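Local atomic coordinates of copper-containing nitrite reductase (Thermus scotoductus, PDB entry 6HBE), a protein that probably reduces nitrite to nitric oxide at copper centres, as a homotrimeric, three-domain enzyme of denitrification. Residues F103-C115 / T126-P138. Numbering follows the deposited sequence.
Sequences FTADFPGVFMYHC and TMGGQFGMIVVEP. With CU (copper (II) ion), chain N; CU (copper (II) ion), chain M.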
loop_
_atom_site.group_PDB
_atom_site.type_symbol
_atom_site.label_atom_id
_atom_site.label_comp_id
_atom_site.label_asym_id
_atom_site.label_seq_id
_atom_site.Cartn_x
_atom_site.Cartn_y
_atom_site.Cartn_z
ATOM N N PHE C 103 -8.037 27.335 22.605
ATOM C CA PHE C 103 -7.046 27.811 21.630
ATOM C C PHE C 103 -7.713 28.756 20.659
ATOM O O PHE C 103 -8.919 28.738 20.546
ATOM C CB PHE C 103 -6.364 26.643 20.878
ATOM C CG PHE C 103 -7.296 25.820 20.023
ATOM C CD1 PHE C 103 -8.058 24.807 20.577
ATOM C CD2 PHE C 103 -7.404 26.067 18.654
ATOM C CE1 PHE C 103 -8.932 24.053 19.791
ATOM C CE2 PHE C 103 -8.263 25.309 17.853
ATOM C CZ PHE C 103 -9.027 24.303 18.424
ATOM N N THR C 104 -6.936 29.595 19.981
ATOM C CA THR C 104 -7.439 30.417 18.900
ATOM C C THR C 104 -7.228 29.718 17.549
ATOM O O THR C 104 -6.150 29.180 17.296
ATOM C CB THR C 104 -6.737 31.793 18.898
ATOM O OG1 THR C 104 -6.929 32.391 20.185
ATOM C CG2 THR C 104 -7.334 32.717 17.877
ATOM N N ALA C 105 -8.260 29.742 16.694
ATOM C CA ALA C 105 -8.174 29.177 15.343
ATOM C C ALA C 105 -7.501 30.154 14.401
ATOM O O ALA C 105 -8.164 30.912 13.695
ATOM C CB ALA C 105 -9.568 28.798 14.840
ATOM N N ASP C 106 -6.171 30.119 14.386
ATOM C CA ASP C 106 -5.348 31.064 13.609
ATOM C C ASP C 106 -5.176 30.715 12.136
ATOM O O ASP C 106 -4.704 31.541 11.375
ATOM C CB ASP C 106 -3.931 31.168 14.228
ATOM C CG ASP C 106 -3.933 31.712 15.662
ATOM O OD1 ASP C 106 -4.936 32.313 16.084
ATOM O OD2 ASP C 106 -2.919 31.536 16.365
ATOM N N PHE C 107 -5.506 29.485 11.742
ATOM C CA PHE C 107 -5.266 29.008 10.381
ATOM C C PHE C 107 -6.557 28.445 9.756
ATOM O O PHE C 107 -7.157 27.497 10.317
ATOM C CB PHE C 107 -4.187 27.903 10.393
ATOM C CG PHE C 107 -2.793 28.404 10.684
ATOM C CD1 PHE C 107 -2.348 28.525 12.000
ATOM C CD2 PHE C 107 -1.935 28.768 9.657
ATOM C CE1 PHE C 107 -1.068 28.980 12.277
ATOM C CE2 PHE C 107 -0.636 29.221 9.925
ATOM C CZ PHE C 107 -0.205 29.318 11.240
ATOM N N PRO C 108 -6.959 28.975 8.594
ATOM C CA PRO C 108 -8.179 28.468 7.935
ATOM C C PRO C 108 -7.964 27.099 7.281
ATOM O O PRO C 108 -6.847 26.818 6.816
ATOM C CB PRO C 108 -8.489 29.546 6.900
ATOM C CG PRO C 108 -7.212 30.207 6.623
ATOM C CD PRO C 108 -6.375 30.109 7.862
ATOM N N GLY C 109 -9.014 26.266 7.257
ATOM C CA GLY C 109 -8.999 24.987 6.531
ATOM C C GLY C 109 -9.811 23.850 7.133
ATOM O O GLY C 109 -10.696 24.080 7.963
ATOM N N VAL C 110 -9.475 22.620 6.723
ATOM C CA VAL C 110 -10.165 21.392 7.141
ATOM C C VAL C 110 -9.152 20.533 7.898
ATOM O O VAL C 110 -8.136 20.099 7.306
ATOM C CB VAL C 110 -10.726 20.633 5.916
ATOM C CG1 VAL C 110 -11.373 19.304 6.348
ATOM C CG2 VAL C 110 -11.755 21.498 5.176
ATOM N N PHE C 111 -9.422 20.297 9.190
ATOM C CA PHE C 111 -8.481 19.670 10.119
ATOM C C PHE C 111 -9.029 18.384 10.727
ATOM O O PHE C 111 -10.208 18.297 11.082
ATOM C CB PHE C 111 -8.100 20.642 11.229
ATOM C CG PHE C 111 -7.431 21.886 10.721
ATOM C CD1 PHE C 111 -6.065 21.876 10.405
ATOM C CD2 PHE C 111 -8.159 23.039 10.514
ATOM C CE1 PHE C 111 -5.443 23.003 9.894
ATOM C CE2 PHE C 111 -7.549 24.190 9.992
ATOM C CZ PHE C 111 -6.194 24.173 9.686
ATOM N N MET C 112 -8.156 17.394 10.894
ATOM C CA MET C 112 -8.491 16.172 11.647
ATOM C C MET C 112 -8.421 16.417 13.164
ATOM O O MET C 112 -7.579 17.198 13.643
ATOM C CB MET C 112 -7.502 15.047 11.287
ATOM C CG MET C 112 -7.856 13.616 11.750
ATOM S SD MET C 112 -6.663 12.446 11.031
ATOM C CE MET C 112 -7.052 10.906 11.847
ATOM N N TYR C 113 -9.265 15.707 13.921
ATOM C CA TYR C 113 -9.035 15.489 15.356
ATOM C C TYR C 113 -9.161 13.992 15.601
ATOM O O TYR C 113 -9.798 13.295 14.806
ATOM C CB TYR C 113 -9.989 16.343 16.265
ATOM C CG TYR C 113 -11.445 15.906 16.304
ATOM C CD1 TYR C 113 -11.838 14.800 17.083
ATOM C CD2 TYR C 113 -12.435 16.591 15.594
ATOM C CE1 TYR C 113 -13.154 14.398 17.142
ATOM C CE2 TYR C 113 -13.769 16.173 15.648
ATOM C CZ TYR C 113 -14.114 15.074 16.419
ATOM O OH TYR C 113 -15.402 14.586 16.494
ATOM N N HIS C 114 -8.538 13.493 16.670
ATOM C CA HIS C 114 -8.511 12.056 16.950
ATOM C C HIS C 114 -8.054 11.795 18.382
ATOM O O HIS C 114 -7.543 12.690 19.052
ATOM C CB HIS C 114 -7.574 11.302 15.941
ATOM C CG HIS C 114 -6.149 11.784 15.929
ATOM N ND1 HIS C 114 -5.197 11.298 16.800
ATOM C CD2 HIS C 114 -5.513 12.693 15.154
ATOM C CE1 HIS C 114 -4.045 11.907 16.593
ATOM N NE2 HIS C 114 -4.188 12.724 15.568
ATOM N N CYS C 115 -8.226 10.575 18.853
ATOM C CA CYS C 115 -7.825 10.240 20.206
ATOM C C CYS C 115 -6.293 10.270 20.313
ATOM O O CYS C 115 -5.600 9.889 19.364
ATOM C CB CYS C 115 -8.322 8.841 20.623
ATOM S SG CYS C 115 -8.136 8.502 22.423
ATOM N N THR C 126 -6.825 5.428 17.238
ATOM C CA THR C 126 -7.332 6.114 16.036
ATOM C C THR C 126 -7.872 5.099 15.033
ATOM O O THR C 126 -9.005 5.234 14.496
ATOM C CB THR C 126 -6.268 7.035 15.436
ATOM O OG1 THR C 126 -5.984 8.101 16.358
ATOM C CG2 THR C 126 -6.738 7.631 14.099
ATOM N N MET C 127 -7.141 4.025 14.839
ATOM C CA MET C 127 -7.602 2.976 13.907
ATOM C C MET C 127 -8.865 2.231 14.336
ATOM O O MET C 127 -9.502 1.599 13.496
ATOM C CB MET C 127 -6.479 2.017 13.506
ATOM C CG MET C 127 -5.903 1.144 14.579
ATOM S SD MET C 127 -6.990 -0.195 15.052
ATOM C CE MET C 127 -7.353 -1.068 13.587
ATOM N N GLY C 128 -9.230 2.322 15.619
ATOM C CA GLY C 128 -10.502 1.781 16.138
ATOM C C GLY C 128 -11.746 2.648 15.989
ATOM O O GLY C 128 -12.817 2.244 16.421
ATOM N N GLY C 129 -11.629 3.846 15.391
ATOM C CA GLY C 129 -12.819 4.664 15.100
ATOM C C GLY C 129 -12.824 6.078 15.654
ATOM O O GLY C 129 -13.742 6.851 15.314
ATOM N N GLN C 130 -11.850 6.419 16.509
ATOM C CA GLN C 130 -11.863 7.680 17.248
ATOM C C GLN C 130 -11.255 8.827 16.460
ATOM O O GLN C 130 -10.078 9.186 16.642
ATOM C CB GLN C 130 -11.167 7.548 18.622
ATOM C CG GLN C 130 -12.067 7.127 19.764
ATOM C CD GLN C 130 -11.359 6.957 21.132
ATOM O OE1 GLN C 130 -10.190 6.480 21.275
ATOM N NE2 GLN C 130 -12.101 7.323 22.170
ATOM N N PHE C 131 -12.056 9.392 15.557
ATOM C CA PHE C 131 -11.619 10.532 14.734
ATOM C C PHE C 131 -12.805 11.365 14.267
ATOM O O PHE C 131 -13.935 10.877 14.309
ATOM C CB PHE C 131 -10.818 10.051 13.495
ATOM C CG PHE C 131 -11.433 8.873 12.801
ATOM C CD1 PHE C 131 -12.567 9.019 12.004
ATOM C CD2 PHE C 131 -10.907 7.614 12.968
ATOM C CE1 PHE C 131 -13.157 7.922 11.390
ATOM C CE2 PHE C 131 -11.479 6.517 12.353
ATOM C CZ PHE C 131 -12.619 6.673 11.559
ATOM N N GLY C 132 -12.527 12.606 13.843
ATOM C CA GLY C 132 -13.518 13.495 13.245
ATOM C C GLY C 132 -12.901 14.717 12.585
ATOM O O GLY C 132 -11.672 14.791 12.435
ATOM N N MET C 133 -13.749 15.664 12.176
ATOM C CA MET C 133 -13.355 16.893 11.468
ATOM C C MET C 133 -13.668 18.176 12.254
ATOM O O MET C 133 -14.756 18.307 12.835
ATOM C CB MET C 133 -14.103 16.952 10.106
ATOM C CG MET C 133 -13.917 18.205 9.230
ATOM S SD MET C 133 -15.016 18.291 7.765
ATOM C CE MET C 133 -14.535 16.829 6.818
ATOM N N ILE C 134 -12.744 19.147 12.193
ATOM C CA ILE C 134 -13.004 20.531 12.590
ATOM C C ILE C 134 -12.645 21.416 11.415
ATOM O O ILE C 134 -11.537 21.300 10.857
ATOM C CB ILE C 134 -12.312 21.006 13.916
ATOM C CG1 ILE C 134 -12.539 22.529 14.140
ATOM C CG2 ILE C 134 -10.824 20.725 13.930
ATOM C CD1 ILE C 134 -12.225 23.003 15.541
ATOM N N VAL C 135 -13.613 22.247 11.012
ATOM C CA VAL C 135 -13.478 23.207 9.934
ATOM C C VAL C 135 -13.330 24.623 10.489
ATOM O O VAL C 135 -14.118 25.039 11.369
ATOM C CB VAL C 135 -14.718 23.211 8.997
ATOM C CG1 VAL C 135 -14.562 24.224 7.877
ATOM C CG2 VAL C 135 -14.964 21.818 8.417
ATOM N N VAL C 136 -12.360 25.342 9.941
ATOM C CA VAL C 136 -12.098 26.766 10.215
ATOM C C VAL C 136 -12.331 27.557 8.937
ATOM O O VAL C 136 -11.514 27.554 8.024
ATOM C CB VAL C 136 -10.663 27.003 10.766
ATOM C CG1 VAL C 136 -10.442 28.476 11.119
ATOM C CG2 VAL C 136 -10.401 26.146 11.987
ATOM N N GLU C 137 -13.481 28.228 8.859
ATOM C CA GLU C 137 -13.864 28.974 7.648
ATOM C C GLU C 137 -13.036 30.247 7.530
ATOM O O GLU C 137 -13.017 31.030 8.486
ATOM C CB GLU C 137 -15.322 29.462 7.734
ATOM C CG GLU C 137 -16.366 28.628 7.061
ATOM C CD GLU C 137 -16.120 28.268 5.584
ATOM O OE1 GLU C 137 -16.249 27.087 5.336
ATOM O OE2 GLU C 137 -15.888 29.101 4.679
ATOM N N PRO C 138 -12.406 30.490 6.360
ATOM C CA PRO C 138 -11.525 31.646 6.220
ATOM C C PRO C 138 -12.265 32.980 6.156
ATOM O O PRO C 138 -13.412 33.037 5.693
ATOM C CB PRO C 138 -10.837 31.407 4.881
ATOM C CG PRO C 138 -11.814 30.590 4.096
ATOM C CD PRO C 138 -12.472 29.701 5.108
HETATM CU CU CU N . -8.882 6.535 22.829
HETATM CU CU CU M . -2.844 13.793 14.525
HETATM O O HOH W 1 -1.804 14.515 16.005
#
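Strands 109-114 and 131-137 pair antiparallel, from Gly-109 with Val-136 to His-114 with Phe-131, forming the centre of one sheet of the N-terminal cupredoxin domain. Three antiparallel hydrogen-bonded pairs, Gly-109 with Val-136, Phe-111 with Ile-134 and Tyr-113 with Gly-132, zip the backbones together, and Cys-115 N donates one further bond to Gln-130 O (3.2 Å).

At the His-114 end, the ladder leads into two copper sites. Gln-130 OE1 and Cys-115 SG, one from each segment, bind the type 1 copper at 2.0 and 2.1 Å, with His-75 and His-125 completing the site. The residue before Cys-115, His-114, binds the second copper through NE2 (2.0 Å) together with a water, His-80 and His-267 of a neighbouring subunit. Its ND1 donates to Cys-115 O at 3.0 Å, near the ring plane, a bond that, with the metal, fixes the imidazole's rotation.

Tyr-113 swings CG between its backbone N and carbonyl carbon (chi1 72°), which folds the ring across the partner strand. Gly-132 CA makes a CH-pi contact over its face, 3.8 Å from the centroid, where a CB on Gly-132 would run into the ring. Replacing Tyr-113 by alanine is likely to strip Gly-132 of its aromatic cover and to leave Pro-53 O, hydrogen-bonded to the tyrosine hydroxyl, without its mate.

On the same face, Ile-134 CG2 meets Phe-111 CB, and Val-136 CG1 packs on Ala-105 CB (3.8 Å). Across the sheet, Val-110 CG1 touches the bent chain of Met-133. That second face lies against strands 154-163 and 199-208, while strand 55-58 flanks 131-137 and strand 78-79 flanks 109-114.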